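Local coordinates for reticulocyte binding protein (Streptococcus agalactiae COH1, PDB 3FAW) that probably hydrolyses alpha-1,6 linkages in pullulan and branched glucans as a secreted, cell-wall-anchored streptococcal pullulanase, at residues 505-510 and 563-568; 263-268 and 509-514; 517-522 and 548-553. One frame throughout, in Å; residues are numbered along the deposited sequence. Where two conformers were deposited one is given.

Interaction 1: 505-510 and 563-568. With CA (calcium ion), chain E.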
loop_
_atom_site.group_PDB
_atom_site.type_symbol
_atom_site.label_atom_id
_atom_site.label_comp_id
_atom_site.label_asym_id
_atom_site.label_seq_id
_atom_site.Cartn_x
_atom_site.Cartn_y
_atom_site.Cartn_z
ATOM N N ASP A 505 -15.542 -6.931 0.564
ATOM C CA ASP A 505 -16.960 -6.997 0.957
ATOM C C ASP A 505 -17.488 -5.692 1.554
ATOM O O ASP A 505 -18.695 -5.511 1.685
ATOM C CB ASP A 505 -17.182 -8.150 1.936
ATOM C CG ASP A 505 -16.865 -9.496 1.320
ATOM O OD1 ASP A 505 -17.142 -9.673 0.113
ATOM O OD2 ASP A 505 -16.340 -10.372 2.035
ATOM N N TRP A 506 -16.576 -4.791 1.910
ATOM C CA TRP A 506 -16.911 -3.438 2.369
ATOM C C TRP A 506 -17.418 -2.541 1.233
ATOM O O TRP A 506 -18.097 -1.543 1.481
ATOM C CB TRP A 506 -15.667 -2.821 3.024
ATOM C CG TRP A 506 -15.798 -1.418 3.533
ATOM C CD1 TRP A 506 -16.882 -0.849 4.143
ATOM C CD2 TRP A 506 -14.775 -0.417 3.524
ATOM N NE1 TRP A 506 -16.605 0.453 4.482
ATOM C CE2 TRP A 506 -15.315 0.740 4.119
ATOM C CE3 TRP A 506 -13.458 -0.382 3.051
ATOM C CZ2 TRP A 506 -14.583 1.920 4.256
ATOM C CZ3 TRP A 506 -12.733 0.788 3.192
ATOM C CH2 TRP A 506 -13.298 1.922 3.789
ATOM N N MET A 507 -17.103 -2.905 -0.009
ATOM C CA MET A 507 -17.432 -2.068 -1.167
ATOM C C MET A 507 -18.938 -1.880 -1.378
ATOM O O MET A 507 -19.359 -0.843 -1.876
ATOM C CB MET A 507 -16.781 -2.621 -2.445
ATOM C CG MET A 507 -15.249 -2.568 -2.470
ATOM S SD MET A 507 -14.522 -0.924 -2.251
ATOM C CE MET A 507 -14.389 -0.894 -0.462
ATOM N N LYS A 508 -19.749 -2.859 -0.977
ATOM C CA LYS A 508 -21.209 -2.734 -1.088
ATOM C C LYS A 508 -21.856 -1.783 -0.064
ATOM O O LYS A 508 -23.048 -1.498 -0.185
ATOM C CB LYS A 508 -21.884 -4.111 -0.998
ATOM C CG LYS A 508 -21.884 -4.735 0.390
ATOM C CD LYS A 508 -22.415 -6.160 0.358
ATOM C CE LYS A 508 -22.304 -6.825 1.725
ATOM N NZ LYS A 508 -23.051 -6.086 2.786
ATOM N N SER A 509 -21.086 -1.306 0.923
ATOM C CA SER A 509 -21.601 -0.441 1.994
ATOM C C SER A 509 -20.837 0.884 2.112
ATOM O O SER A 509 -20.969 1.594 3.114
ATOM C CB SER A 509 -21.528 -1.176 3.337
ATOM O OG SER A 509 -22.213 -2.414 3.290
ATOM N N THR A 510 -20.033 1.216 1.102
ATOM C CA THR A 510 -19.280 2.472 1.092
ATOM C C THR A 510 -18.938 2.871 -0.341
ATOM O O THR A 510 -18.757 2.008 -1.199
ATOM C CB THR A 510 -17.968 2.368 1.927
ATOM O OG1 THR A 510 -17.336 3.656 2.022
ATOM C CG2 THR A 510 -17.005 1.386 1.293
ATOM N N PRO A 563 -18.863 1.835 -9.960
ATOM C CA PRO A 563 -17.615 1.538 -10.681
ATOM C C PRO A 563 -16.349 2.032 -9.971
ATOM O O PRO A 563 -15.289 1.424 -10.122
ATOM C CB PRO A 563 -17.800 2.252 -12.028
ATOM C CG PRO A 563 -18.861 3.259 -11.799
ATOM C CD PRO A 563 -19.750 2.718 -10.738
ATOM N N GLY A 564 -16.471 3.112 -9.199
ATOM C CA GLY A 564 -15.368 3.643 -8.407
ATOM C C GLY A 564 -14.869 2.736 -7.287
ATOM O O GLY A 564 -13.781 2.966 -6.742
ATOM N N ASP A 565 -15.647 1.709 -6.942
ATOM C CA ASP A 565 -15.214 0.690 -5.973
ATOM C C ASP A 565 -14.071 -0.184 -6.484
ATOM O O ASP A 565 -13.415 -0.868 -5.694
ATOM C CB ASP A 565 -16.366 -0.261 -5.626
ATOM C CG ASP A 565 -17.515 0.424 -4.929
ATOM O OD1 ASP A 565 -17.317 1.507 -4.341
ATOM O OD2 ASP A 565 -18.633 -0.137 -4.955
ATOM N N VAL A 566 -13.857 -0.175 -7.798
ATOM C CA VAL A 566 -12.986 -1.139 -8.460
ATOM C C VAL A 566 -11.728 -0.488 -9.035
ATOM O O VAL A 566 -11.810 0.456 -9.824
ATOM C CB VAL A 566 -13.738 -1.840 -9.611
ATOM C CG1 VAL A 566 -12.856 -2.888 -10.271
ATOM C CG2 VAL A 566 -15.021 -2.470 -9.096
ATOM N N VAL A 567 -10.570 -1.002 -8.626
ATOM C CA VAL A 567 -9.300 -0.641 -9.238
ATOM C C VAL A 567 -8.915 -1.746 -10.227
ATOM O O VAL A 567 -8.599 -2.867 -9.820
ATOM C CB VAL A 567 -8.186 -0.464 -8.186
ATOM C CG1 VAL A 567 -6.915 0.056 -8.843
ATOM C CG2 VAL A 567 -8.639 0.479 -7.070
ATOM N N GLN A 568 -8.958 -1.425 -11.520
ATOM C CA GLN A 568 -8.681 -2.396 -12.589
ATOM C C GLN A 568 -7.180 -2.499 -12.843
ATOM O O GLN A 568 -6.520 -1.496 -13.131
ATOM C CB GLN A 568 -9.369 -1.983 -13.895
ATOM C CG GLN A 568 -10.875 -1.716 -13.798
ATOM C CD GLN A 568 -11.720 -2.983 -13.774
ATOM O OE1 GLN A 568 -11.279 -4.033 -13.313
ATOM N NE2 GLN A 568 -12.950 -2.879 -14.262
HETATM CA CA CA E . -19.714 0.974 -3.094
HETATM O O HOH W 1 -21.564 1.370 -1.605
#

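Interaction 2: 263-268 and 509-514. With CA (calcium ion), chain E.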
loop_
_atom_site.group_PDB
_atom_site.type_symbol
_atom_site.label_atom_id
_atom_site.label_comp_id
_atom_site.label_asym_id
_atom_site.label_seq_id
_atom_site.Cartn_x
_atom_site.Cartn_y
_atom_site.Cartn_z
ATOM N N LYS A 263 -12.766 14.627 -12.160
ATOM C CA LYS A 263 -13.998 14.888 -11.408
ATOM C C LYS A 263 -14.340 13.789 -10.402
ATOM O O LYS A 263 -15.393 13.834 -9.767
ATOM C CB LYS A 263 -15.168 15.059 -12.376
ATOM C CG LYS A 263 -14.996 16.197 -13.364
ATOM C CD LYS A 263 -16.181 16.287 -14.299
ATOM C CE LYS A 263 -15.955 17.338 -15.371
ATOM N NZ LYS A 263 -17.021 17.301 -16.406
ATOM N N GLY A 264 -13.458 12.808 -10.253
ATOM C CA GLY A 264 -13.743 11.668 -9.388
ATOM C C GLY A 264 -12.753 10.532 -9.546
ATOM O O GLY A 264 -11.937 10.528 -10.459
ATOM N N ARG A 265 -12.845 9.563 -8.643
ATOM C CA ARG A 265 -11.924 8.417 -8.614
ATOM C C ARG A 265 -11.916 7.590 -9.917
ATOM O O ARG A 265 -10.902 6.992 -10.267
ATOM C CB ARG A 265 -12.210 7.531 -7.389
ATOM C CG ARG A 265 -13.643 7.016 -7.286
ATOM C CD ARG A 265 -13.923 6.394 -5.919
ATOM N NE ARG A 265 -15.287 5.867 -5.854
ATOM C CZ ARG A 265 -15.709 4.906 -5.034
ATOM N NH1 ARG A 265 -14.879 4.327 -4.172
ATOM N NH2 ARG A 265 -16.978 4.507 -5.085
ATOM N N GLN A 266 -13.033 7.587 -10.643
ATOM C CA GLN A 266 -13.125 6.911 -11.943
ATOM C C GLN A 266 -12.315 7.593 -13.067
ATOM O O GLN A 266 -12.081 6.987 -14.111
ATOM C CB GLN A 266 -14.599 6.736 -12.361
ATOM C CG GLN A 266 -15.327 8.006 -12.859
ATOM C CD GLN A 266 -15.776 8.950 -11.745
ATOM O OE1 GLN A 266 -15.857 8.570 -10.575
ATOM N NE2 GLN A 266 -16.078 10.190 -12.116
ATOM N N ASP A 267 -11.900 8.843 -12.855
ATOM C CA ASP A 267 -11.058 9.568 -13.819
ATOM C C ASP A 267 -9.552 9.351 -13.600
ATOM O O ASP A 267 -8.737 9.786 -14.418
ATOM C CB ASP A 267 -11.351 11.072 -13.765
ATOM C CG ASP A 267 -12.739 11.426 -14.271
ATOM O OD1 ASP A 267 -13.396 10.570 -14.888
ATOM O OD2 ASP A 267 -13.170 12.574 -14.052
ATOM N N ALA A 268 -9.187 8.688 -12.504
ATOM C CA ALA A 268 -7.780 8.460 -12.176
ATOM C C ALA A 268 -7.137 7.395 -13.067
ATOM O O ALA A 268 -7.727 6.341 -13.324
ATOM C CB ALA A 268 -7.629 8.072 -10.706
ATOM N N SER A 509 -21.086 -1.306 0.923
ATOM C CA SER A 509 -21.601 -0.441 1.994
ATOM C C SER A 509 -20.837 0.884 2.112
ATOM O O SER A 509 -20.969 1.594 3.114
ATOM C CB SER A 509 -21.528 -1.176 3.337
ATOM O OG SER A 509 -22.213 -2.414 3.290
ATOM N N THR A 510 -20.033 1.216 1.102
ATOM C CA THR A 510 -19.280 2.472 1.092
ATOM C C THR A 510 -18.938 2.871 -0.341
ATOM O O THR A 510 -18.757 2.008 -1.199
ATOM C CB THR A 510 -17.968 2.368 1.927
ATOM O OG1 THR A 510 -17.336 3.656 2.022
ATOM C CG2 THR A 510 -17.005 1.386 1.293
ATOM N N ASP A 511 -18.880 4.177 -0.597
ATOM C CA ASP A 511 -18.338 4.712 -1.849
ATOM C C ASP A 511 -17.202 5.690 -1.522
ATOM O O ASP A 511 -17.242 6.861 -1.909
ATOM C CB ASP A 511 -19.419 5.425 -2.679
ATOM C CG ASP A 511 -20.431 4.469 -3.313
ATOM O OD1 ASP A 511 -20.199 3.240 -3.359
ATOM O OD2 ASP A 511 -21.473 4.966 -3.792
ATOM N N THR A 512 -16.196 5.197 -0.804
ATOM C CA THR A 512 -15.054 6.011 -0.382
ATOM C C THR A 512 -13.750 5.475 -0.982
ATOM O O THR A 512 -13.182 6.081 -1.889
ATOM C CB THR A 512 -14.946 6.056 1.157
ATOM O OG1 THR A 512 -14.854 4.725 1.683
ATOM C CG2 THR A 512 -16.165 6.749 1.759
ATOM N N VAL A 513 -13.297 4.327 -0.490
ATOM C CA VAL A 513 -12.032 3.738 -0.922
ATOM C C VAL A 513 -12.287 2.605 -1.919
ATOM O O VAL A 513 -13.166 1.771 -1.696
ATOM C CB VAL A 513 -11.243 3.194 0.287
ATOM C CG1 VAL A 513 -9.930 2.587 -0.158
ATOM C CG2 VAL A 513 -11.007 4.303 1.312
ATOM N N GLY A 514 -11.525 2.592 -3.016
ATOM C CA GLY A 514 -11.606 1.527 -4.030
ATOM C C GLY A 514 -10.604 0.407 -3.780
ATOM O O GLY A 514 -9.553 0.633 -3.187
HETATM CA CA CA E . -19.714 0.974 -3.094
HETATM O O HOH W 2 -15.707 2.428 -2.024
HETATM O O HOH W 1 -21.564 1.370 -1.605
#

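Interaction 3: 517-522 and 548-553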
loop_
_atom_site.group_PDB
_atom_site.type_symbol
_atom_site.label_atom_id
_atom_site.label_comp_id
_atom_site.label_asym_id
_atom_site.label_seq_id
_atom_site.Cartn_x
_atom_site.Cartn_y
_atom_site.Cartn_z
ATOM N N SER A 517 -8.981 -5.200 -8.157
ATOM C CA SER A 517 -9.773 -6.293 -8.699
ATOM C C SER A 517 -8.888 -7.462 -9.132
ATOM O O SER A 517 -8.389 -7.500 -10.259
ATOM C CB SER A 517 -10.627 -5.813 -9.871
ATOM O OG SER A 517 -11.439 -6.863 -10.367
ATOM N N ASP A 518 -8.706 -8.422 -8.230
ATOM C CA ASP A 518 -7.969 -9.646 -8.557
ATOM C C ASP A 518 -8.694 -10.516 -9.597
ATOM O O ASP A 518 -8.058 -11.305 -10.297
ATOM C CB ASP A 518 -7.617 -10.460 -7.295
ATOM C CG ASP A 518 -8.811 -10.725 -6.383
ATOM O OD1 ASP A 518 -9.814 -9.984 -6.429
ATOM O OD2 ASP A 518 -8.727 -11.677 -5.582
ATOM N N ASP A 519 -10.012 -10.350 -9.709
ATOM C CA ASP A 519 -10.823 -11.100 -10.671
ATOM C C ASP A 519 -10.478 -10.765 -12.127
ATOM O O ASP A 519 -10.313 -11.668 -12.948
ATOM C CB ASP A 519 -12.313 -10.846 -10.424
ATOM C CG ASP A 519 -13.200 -11.940 -10.991
ATOM O OD1 ASP A 519 -12.831 -13.124 -10.876
ATOM O OD2 ASP A 519 -14.282 -11.619 -11.526
ATOM N N ILE A 520 -10.377 -9.478 -12.451
ATOM C CA ILE A 520 -9.986 -9.073 -13.806
ATOM C C ILE A 520 -8.518 -9.433 -14.078
ATOM O O ILE A 520 -8.171 -9.833 -15.189
ATOM C CB ILE A 520 -10.257 -7.562 -14.092
ATOM C CG1 ILE A 520 -10.171 -7.289 -15.602
ATOM C CG2 ILE A 520 -9.290 -6.669 -13.326
ATOM C CD1 ILE A 520 -10.570 -5.876 -16.018
ATOM N N ARG A 521 -7.668 -9.299 -13.061
ATOM C CA ARG A 521 -6.269 -9.733 -13.160
ATOM C C ARG A 521 -6.202 -11.210 -13.563
ATOM O O ARG A 521 -5.654 -11.548 -14.615
ATOM C CB ARG A 521 -5.544 -9.501 -11.828
ATOM C CG ARG A 521 -4.088 -9.985 -11.775
ATOM C CD ARG A 521 -3.594 -10.054 -10.336
ATOM N NE ARG A 521 -4.074 -11.250 -9.639
ATOM C CZ ARG A 521 -4.025 -11.444 -8.317
ATOM N NH1 ARG A 521 -3.524 -10.518 -7.510
ATOM N NH2 ARG A 521 -4.492 -12.572 -7.789
ATOM N N ASN A 522 -6.792 -12.074 -12.734
ATOM C CA ASN A 522 -6.781 -13.524 -12.963
ATOM C C ASN A 522 -7.370 -13.925 -14.310
ATOM O O ASN A 522 -6.769 -14.710 -15.051
ATOM C CB ASN A 522 -7.549 -14.253 -11.855
ATOM C CG ASN A 522 -6.821 -14.236 -10.526
ATOM O OD1 ASN A 522 -5.693 -13.765 -10.428
ATOM N ND2 ASN A 522 -7.471 -14.759 -9.494
ATOM N N PHE A 548 -16.905 -9.632 -19.643
ATOM C CA PHE A 548 -17.723 -8.458 -19.946
ATOM C C PHE A 548 -18.126 -7.712 -18.677
ATOM O O PHE A 548 -18.025 -6.492 -18.612
ATOM C CB PHE A 548 -18.977 -8.853 -20.739
ATOM C CG PHE A 548 -19.885 -7.692 -21.051
ATOM C CD1 PHE A 548 -19.410 -6.599 -21.762
ATOM C CD2 PHE A 548 -21.206 -7.684 -20.623
ATOM C CE1 PHE A 548 -20.235 -5.516 -22.048
ATOM C CE2 PHE A 548 -22.041 -6.606 -20.911
ATOM C CZ PHE A 548 -21.554 -5.522 -21.622
ATOM N N LYS A 549 -18.578 -8.454 -17.670
ATOM C CA LYS A 549 -18.926 -7.868 -16.376
ATOM C C LYS A 549 -17.724 -7.207 -15.691
ATOM O O LYS A 549 -17.873 -6.156 -15.069
ATOM C CB LYS A 549 -19.578 -8.920 -15.466
ATOM C CG LYS A 549 -21.002 -9.261 -15.889
ATOM C CD LYS A 549 -21.486 -10.578 -15.309
ATOM C CE LYS A 549 -22.954 -10.835 -15.683
ATOM N NZ LYS A 549 -23.379 -12.233 -15.394
ATOM N N ASN A 550 -16.542 -7.813 -15.804
ATOM C CA ASN A 550 -15.306 -7.174 -15.316
ATOM C C ASN A 550 -15.035 -5.848 -16.034
ATOM O O ASN A 550 -14.755 -4.836 -15.391
ATOM C CB ASN A 550 -14.096 -8.106 -15.449
ATOM C CG ASN A 550 -13.913 -9.012 -14.242
ATOM O OD1 ASN A 550 -13.786 -10.231 -14.376
ATOM N ND2 ASN A 550 -13.888 -8.416 -13.055
ATOM N N ILE A 551 -15.157 -5.856 -17.361
ATOM C CA ILE A 551 -15.048 -4.631 -18.172
ATOM C C ILE A 551 -16.016 -3.530 -17.709
ATOM O O ILE A 551 -15.693 -2.346 -17.804
ATOM C CB ILE A 551 -15.266 -4.924 -19.683
ATOM C CG1 ILE A 551 -14.128 -5.790 -20.232
ATOM C CG2 ILE A 551 -15.329 -3.637 -20.491
ATOM C CD1 ILE A 551 -14.457 -6.445 -21.551
ATOM N N LYS A 552 -17.189 -3.922 -17.207
ATOM C CA LYS A 552 -18.167 -2.978 -16.617
ATOM C C LYS A 552 -17.894 -2.612 -15.145
ATOM O O LYS A 552 -18.687 -1.893 -14.528
ATOM C CB LYS A 552 -19.596 -3.543 -16.729
ATOM C CG LYS A 552 -20.163 -3.571 -18.145
ATOM C CD LYS A 552 -21.674 -3.777 -18.170
ATOM C CE LYS A 552 -22.094 -5.142 -17.628
ATOM N NZ LYS A 552 -23.581 -5.292 -17.630
ATOM N N ALA A 553 -16.777 -3.092 -14.592
ATOM C CA ALA A 553 -16.422 -2.886 -13.184
ATOM C C ALA A 553 -17.384 -3.633 -12.261
ATOM O O ALA A 553 -17.799 -3.115 -11.221
ATOM C CB ALA A 553 -16.378 -1.390 -12.833
#

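Interaction 1: 505-510 and 563-568
Met507 meets Asp565 at a calcium site at the N-terminal ends of two neighbouring strands of the (beta/alpha)8 barrel, where the loop before strand 513-516 faces the short 3-10 turn that opens into strand 566-568. Both segments give ligands to the ion just before entering the barrel sheet, an example of metal cross-linking of segments distant in sequence. Ahead of Met507, Trp506 packs on helix 464-477, and the methyl CG2 of Thr510 rests on one face of its ring. Met507 itself has two roles. Its carbonyl O binds calcium at 2.2 Å, while its side chain, with CG beside the backbone N (chi1 -66°) and further bends at chi2 and chi3, runs past Asp565 in the opposite direction and brings SD to 3.6 Å from Asp565 O. Three residues on, Thr510 O supplies a second carbonyl ligand at 2.4 Å; its hydroxyl is engaged separately with Thr512 OG1. Asp511, Asp561 and water 1 complete the shell. Met507 O and the carboxylate oxygen Asp565 OD2 come within 3.2 Å because both bind the ion. Arg265 also hydrogen-bonds Asp565 OD1. Asp565 straddles the metal unevenly, OD2 at 2.4 Å and OD1 at 2.8 Å from calcium.

Interaction 2: 263-268 and 509-514
Arg265 reaches across to Asp511, extending one long side chain from the 3-10 turn 265-267, just before barrel strand 269-273, to the calcium-binding loop that leads into strand 513-516. Its CB is directed at that loop. CG then sits between the backbone N and the carbonyl carbon (chi1 56°), and from there the chain runs extended to NE, which carries the guanidinium to the loop; the side chain also touches Ser562 and Ile482. CD comes only loosely near the loop, 4.1 Å from Thr512 O. At CZ the group becomes flat, and the backbone of Asp511 lies over one face, its carbonyl carbon 3.9 Å from CZ. The two terminal nitrogens then diverge. NH1 donates to water 2 at 3.0 Å, and this water lies at the guanidinium edge, in its plane; in turn water 2 donates to Val513 O at 2.6 Å and takes a weak bond from Thr512 N. NH2 packs against CB of Asp511 at 3.5 Å, while its polar partner is Asp565 OD1. The Asp511 carboxylate crosses the arginine at about a right angle, its plane turned 50° from the guanidinium, and it spends OD1 on the calcium ion at 2.3 Å. Arginine and Asp511 are thus neighbours without a direct bond. Three aspartates, Asp511, Asp561 and Asp565, surround a doubly charged ion, and the single positive charge of Arg265 probably offsets what the metal alone would not neutralise.

Interaction 3: 517-522 and 548-553
Asn550 lies alongside Ile520, the two side chains sliding past each other in opposite directions as helix 544-551 comes up against the first turn of helix 518-525. CB of Asn550 is 4.0 Å from Ile520 CG1, and its CG stands 3.9 Å from Ile520 CB. With CG1 anti to the backbone N (chi1 -166°), Ile520 spreads its longer branch along the asparagine and on toward Gln568. One residue earlier, Asp519 crosses the Asn550 side chain at about a right angle, carboxylate and amide planes 58° apart. Its OD2 comes 3.8 Å from Asn550 CG and accepts a hydrogen bond from Gly556 N, so the loop that follows helix 544-551 helps to fix the carboxylate. Ser517, the N-cap residue of helix 518-525, lies on the same side of the amide as Ile520. On the second helix, Asn550 O receives Ala553 N at 2.8 Å; Ala553, with positive phi, ends that helix in a Schellman motif. A polar residue is thereby buried between two helix ends, with an aliphatic chain over one amide face and a carboxylate oxygen near its plane. Both helices lie between successive parallel strands 513-516 and 566-568 of the (beta/alpha)8 barrel of alpha-amylase-family enzymes.

How the interactions relate
Interactions 1 and 2 are two sides of one calcium site: their centres lie 8 Å apart, they share Ser509, Thr510 and water 1, and Asp565 OD1 of the first forms a salt bridge at 3.1 Å with Arg265 NH2 of the second. Interaction 3 is nested within the loop closed by interaction 1, its centre 12 Å from it and 16 Å from interaction 2. It joins interaction 1 through strand 566-568, where Ser517 N probably bonds to Val567 O at 2.9 Å and Gln568 NE2 to Asn550 O at 2.9 Å. The metal thus ties adjacent strands at their beginnings, whereas the helix contact begins where strand 513-516 ends, the Ser517 side chain about 13 Å from calcium.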